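Local atomic coordinates of nucleoside permease NupG (Escherichia coli K-12, PDB entry 7DLA), a protein that carries purine and pyrimidine nucleosides across the inner membrane by symport with protons, driven by the proton motive force. Residues A38-V52 / N354-K367. The protein carries 1 engineered substitution. Numbering follows the deposited sequence.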
loop_
_atom_site.group_PDB
_atom_site.type_symbol
_atom_site.label_atom_id
_atom_site.label_comp_id
_atom_site.label_asym_id
_atom_site.label_seq_id
_atom_site.Cartn_x
_atom_site.Cartn_y
_atom_site.Cartn_z
ATOM N N ALA A 38 -18.500 5.937 1.120
ATOM C CA ALA A 38 -18.663 4.675 1.834
ATOM C C ALA A 38 -18.313 3.477 0.957
ATOM O O ALA A 38 -17.487 2.638 1.340
ATOM C CB ALA A 38 -20.101 4.552 2.329
ATOM N N SER A 39 -18.968 3.353 -0.200
ATOM C CA SER A 39 -18.762 2.167 -1.017
ATOM C C SER A 39 -17.303 2.059 -1.457
ATOM O O SER A 39 -16.711 0.987 -1.375
ATOM C CB SER A 39 -19.729 2.160 -2.211
ATOM O OG SER A 39 -20.008 3.445 -2.781
ATOM N N ILE A 40 -16.688 3.176 -1.868
ATOM C CA ILE A 40 -15.260 3.194 -2.229
ATOM C C ILE A 40 -14.376 2.729 -1.063
ATOM O O ILE A 40 -13.454 1.922 -1.245
ATOM C CB ILE A 40 -14.847 4.604 -2.701
ATOM C CG1 ILE A 40 -15.629 5.027 -3.941
ATOM C CG2 ILE A 40 -13.348 4.674 -2.990
ATOM C CD1 ILE A 40 -15.319 6.441 -4.375
ATOM N N GLY A 41 -14.605 3.277 0.136
ATOM C CA GLY A 41 -13.772 2.929 1.281
ATOM C C GLY A 41 -13.904 1.467 1.661
ATOM O O GLY A 41 -12.919 0.818 2.020
ATOM N N ALA A 42 -15.118 0.912 1.555
ATOM C CA ALA A 42 -15.303 -0.514 1.801
ATOM C C ALA A 42 -14.803 -1.374 0.650
ATOM O O ALA A 42 -14.633 -2.581 0.834
ATOM C CB ALA A 42 -16.764 -0.818 2.073
ATOM N N VAL A 43 -14.598 -0.801 -0.535
ATOM C CA VAL A 43 -13.979 -1.571 -1.615
ATOM C C VAL A 43 -12.470 -1.664 -1.393
ATOM O O VAL A 43 -11.883 -2.748 -1.486
ATOM C CB VAL A 43 -14.360 -0.989 -3.016
ATOM C CG1 VAL A 43 -13.337 -1.308 -4.097
ATOM C CG2 VAL A 43 -15.687 -1.564 -3.477
ATOM N N TYR A 44 -11.841 -0.567 -0.979
ATOM C CA TYR A 44 -10.411 -0.577 -0.668
ATOM C C TYR A 44 -10.116 -1.276 0.665
ATOM O O TYR A 44 -8.974 -1.682 0.905
ATOM C CB TYR A 44 -9.908 0.858 -0.608
ATOM C CG TYR A 44 -9.482 1.551 -1.900
ATOM C CD1 TYR A 44 -8.737 0.924 -2.899
ATOM C CD2 TYR A 44 -9.872 2.869 -2.128
ATOM C CE1 TYR A 44 -8.376 1.632 -4.099
ATOM C CE2 TYR A 44 -9.540 3.561 -3.299
ATOM C CZ TYR A 44 -8.794 2.956 -4.270
ATOM O OH TYR A 44 -8.487 3.711 -5.374
ATOM N N SER A 45 -11.125 -1.439 1.531
ATOM C CA SER A 45 -10.953 -2.228 2.748
ATOM C C SER A 45 -10.570 -3.685 2.445
ATOM O O SER A 45 -9.925 -4.360 3.265
ATOM C CB SER A 45 -12.237 -2.155 3.560
ATOM O OG SER A 45 -13.274 -2.903 2.942
ATOM N N SER A 46 -10.961 -4.196 1.276
ATOM C CA SER A 46 -10.769 -5.616 0.989
ATOM C C SER A 46 -9.286 -5.968 0.956
ATOM O O SER A 46 -8.895 -7.075 1.345
ATOM C CB SER A 46 -11.460 -5.990 -0.322
ATOM O OG SER A 46 -11.308 -4.968 -1.287
ATOM N N LEU A 47 -8.450 -5.053 0.458
ATOM C CA LEU A 47 -7.005 -5.213 0.600
ATOM C C LEU A 47 -6.639 -5.640 2.012
ATOM O O LEU A 47 -5.916 -6.619 2.202
ATOM C CB LEU A 47 -6.302 -3.910 0.223
ATOM C CG LEU A 47 -6.554 -3.401 -1.201
ATOM C CD1 LEU A 47 -7.304 -2.073 -1.241
ATOM C CD2 LEU A 47 -5.238 -3.266 -1.927
ATOM N N GLY A 48 -7.158 -4.920 3.014
ATOM C CA GLY A 48 -6.903 -5.274 4.403
ATOM C C GLY A 48 -7.450 -6.638 4.765
ATOM O O GLY A 48 -6.742 -7.461 5.341
ATOM N N ILE A 49 -8.727 -6.891 4.457
ATOM C CA ILE A 49 -9.276 -8.219 4.772
ATOM C C ILE A 49 -8.370 -9.321 4.243
ATOM O O ILE A 49 -8.037 -10.264 4.962
ATOM C CB ILE A 49 -10.720 -8.436 4.263
ATOM C CG1 ILE A 49 -11.766 -7.462 4.847
ATOM C CG2 ILE A 49 -11.131 -9.889 4.469
ATOM C CD1 ILE A 49 -12.145 -6.284 4.001
ATOM N N ALA A 50 -7.990 -9.239 2.971
ATOM C CA ALA A 50 -7.102 -10.235 2.387
ATOM C C ALA A 50 -5.743 -10.239 3.063
ATOM O O ALA A 50 -5.108 -11.292 3.196
ATOM C CB ALA A 50 -6.932 -9.954 0.902
ATOM N N ALA A 51 -5.268 -9.059 3.464
ATOM C CA ALA A 51 -3.886 -8.925 3.901
ATOM C C ALA A 51 -3.696 -9.526 5.277
ATOM O O ALA A 51 -2.619 -10.036 5.598
ATOM C CB ALA A 51 -3.471 -7.457 3.894
ATOM N N VAL A 52 -4.727 -9.481 6.106
ATOM C CA VAL A 52 -4.539 -9.945 7.468
ATOM C C VAL A 52 -4.192 -11.430 7.505
ATOM O O VAL A 52 -3.375 -11.855 8.327
ATOM C CB VAL A 52 -5.769 -9.629 8.318
ATOM C CG1 VAL A 52 -6.137 -8.169 8.173
ATOM C CG2 VAL A 52 -6.895 -10.518 7.926
ATOM N N ASN A 354 -1.130 -2.745 8.727
ATOM C CA ASN A 354 -1.541 -2.697 7.328
ATOM C C ASN A 354 -2.771 -3.528 7.014
ATOM O O ASN A 354 -3.375 -3.318 5.962
ATOM C CB ASN A 354 -0.411 -3.182 6.409
ATOM C CG ASN A 354 0.782 -2.271 6.422
ATOM O OD1 ASN A 354 1.152 -1.738 7.466
ATOM N ND2 ASN A 354 1.398 -2.079 5.259
ATOM N N GLY A 355 -3.130 -4.492 7.853
ATOM C CA GLY A 355 -4.361 -5.222 7.624
ATOM C C GLY A 355 -5.512 -4.545 8.341
ATOM O O GLY A 355 -6.419 -3.984 7.715
ATOM N N PHE A 356 -5.429 -4.548 9.675
ATOM C CA PHE A 356 -6.475 -3.978 10.522
ATOM C C PHE A 356 -6.501 -2.460 10.423
ATOM O O PHE A 356 -7.574 -1.851 10.332
ATOM C CB PHE A 356 -6.237 -4.420 11.958
ATOM C CG PHE A 356 -6.290 -5.898 12.125
ATOM C CD1 PHE A 356 -7.453 -6.594 11.835
ATOM C CD2 PHE A 356 -5.141 -6.610 12.487
ATOM C CE1 PHE A 356 -7.494 -7.972 11.964
ATOM C CE2 PHE A 356 -5.164 -7.993 12.613
ATOM C CZ PHE A 356 -6.344 -8.677 12.349
ATOM N N GLY A 357 -5.327 -1.830 10.479
ATOM C CA GLY A 357 -5.250 -0.424 10.135
ATOM C C GLY A 357 -5.950 -0.134 8.826
ATOM O O GLY A 357 -6.709 0.829 8.722
ATOM N N CYS A 358 -5.749 -1.001 7.820
ATOM C CA CYS A 358 -6.356 -0.770 6.514
ATOM C C CYS A 358 -7.864 -0.883 6.585
ATOM O O CYS A 358 -8.577 0.006 6.125
ATOM C CB CYS A 358 -5.813 -1.748 5.470
ATOM S SG CYS A 358 -6.194 -1.397 3.681
ATOM N N ILE A 359 -8.375 -1.995 7.106
ATOM C CA ILE A 359 -9.822 -2.160 7.149
ATOM C C ILE A 359 -10.466 -0.993 7.875
ATOM O O ILE A 359 -11.402 -0.354 7.365
ATOM C CB ILE A 359 -10.197 -3.503 7.787
ATOM C CG1 ILE A 359 -9.307 -4.605 7.227
ATOM C CG2 ILE A 359 -11.638 -3.796 7.550
ATOM C CD1 ILE A 359 -9.300 -5.866 8.035
ATOM N N LEU A 360 -9.948 -0.670 9.058
ATOM C CA LEU A 360 -10.567 0.379 9.851
ATOM C C LEU A 360 -10.484 1.723 9.128
ATOM O O LEU A 360 -11.501 2.415 8.959
ATOM C CB LEU A 360 -9.928 0.427 11.235
ATOM C CG LEU A 360 -9.916 1.756 11.981
ATOM C CD1 LEU A 360 -11.305 2.100 12.457
ATOM C CD2 LEU A 360 -8.972 1.648 13.184
ATOM N N GLY A 361 -9.291 2.086 8.643
ATOM C CA GLY A 361 -9.146 3.333 7.909
ATOM C C GLY A 361 -10.012 3.402 6.663
ATOM O O GLY A 361 -10.719 4.385 6.436
ATOM N N GLY A 362 -9.950 2.379 5.821
ATOM C CA GLY A 362 -10.741 2.352 4.610
ATOM C C GLY A 362 -12.198 2.641 4.868
ATOM O O GLY A 362 -12.764 3.591 4.302
ATOM N N ILE A 363 -12.804 1.855 5.765
ATOM C CA ILE A 363 -14.225 2.037 6.065
ATOM C C ILE A 363 -14.498 3.428 6.640
ATOM O O ILE A 363 -15.388 4.154 6.168
ATOM C CB ILE A 363 -14.711 0.930 7.015
ATOM C CG1 ILE A 363 -15.031 -0.348 6.233
ATOM C CG2 ILE A 363 -15.887 1.416 7.866
ATOM C CD1 ILE A 363 -15.816 -1.347 7.051
ATOM N N VAL A 364 -13.748 3.822 7.667
ATOM C CA VAL A 364 -14.095 5.054 8.371
ATOM C C VAL A 364 -13.877 6.263 7.472
ATOM O O VAL A 364 -14.656 7.224 7.501
ATOM C CB VAL A 364 -13.301 5.181 9.696
ATOM C CG1 VAL A 364 -13.531 6.541 10.356
ATOM C CG2 VAL A 364 -13.651 4.068 10.685
ATOM N N SER A 365 -12.818 6.254 6.673
ATOM C CA SER A 365 -12.542 7.417 5.853
ATOM C C SER A 365 -13.582 7.551 4.748
ATOM O O SER A 365 -14.084 8.654 4.487
ATOM C CB SER A 365 -11.142 7.322 5.263
ATOM O OG SER A 365 -10.899 6.030 4.738
ATOM N N GLY A 366 -13.889 6.441 4.055
ATOM C CA GLY A 366 -15.006 6.470 3.137
ATOM C C GLY A 366 -16.239 7.073 3.773
ATOM O O GLY A 366 -16.936 7.887 3.155
ATOM N N LYS A 367 -16.506 6.708 5.034
ATOM C CA LYS A 367 -17.672 7.268 5.705
ATOM C C LYS A 367 -17.523 8.757 5.981
ATOM O O LYS A 367 -18.522 9.488 5.959
ATOM C CB LYS A 367 -17.963 6.521 7.000
ATOM C CG LYS A 367 -18.770 5.252 6.832
ATOM C CD LYS A 367 -19.272 4.788 8.184
ATOM C CE LYS A 367 -19.567 3.300 8.217
ATOM N NZ LYS A 367 -20.848 2.975 7.527
#
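Val52 covers one face of the Phe356 ring: its CG1 stands 4.2 Å from the ring centroid, 15° off the normal and displaced toward the rim, a CH-pi contact. CG1 lies anti to the carbonyl carbon of Val52 (chi1 -51°), which also brings it to 3.5 Å from Gly355 CA and 3.9 Å from Ile359 CD1. Beyond the segments, Met218 of helix 208-222 touches Phe356. Ile359 is a knob in the hole formed by Ser45, Gly48, Ile49 and Val52; its CG1 lies against the bare backbone at Gly48, 3.6 Å from Ile49 N. An alanine in place of Ile359 is likely to leave this hole unfilled and deprive Val52 CG1 of an apolar neighbour. Cys358 SG, anti to its own backbone N, packs without a hydrogen bond against Gly48, 3.7 Å from Gly48 N, and touches Leu47 CB. Farther along, backbone meets backbone beside Ile363, whose CG1 packs on Ser45 CB: Gly41 CA approaches Gly362 O at 3.3 Å in a CA-H...O contact, and the CA atoms of Gly41 and Gly366 pass 4.2 Å apart. A CB on Gly41, Gly48, Gly355 or Gly366 would collide with the facing segment; the two segment axes run antiparallel (172°) and approach to 7.1 Å. This glycine-lined packing joins the second and eleventh transmembrane helices across the interface between N- and C-terminal halves, as in the major facilitator superfamily fold.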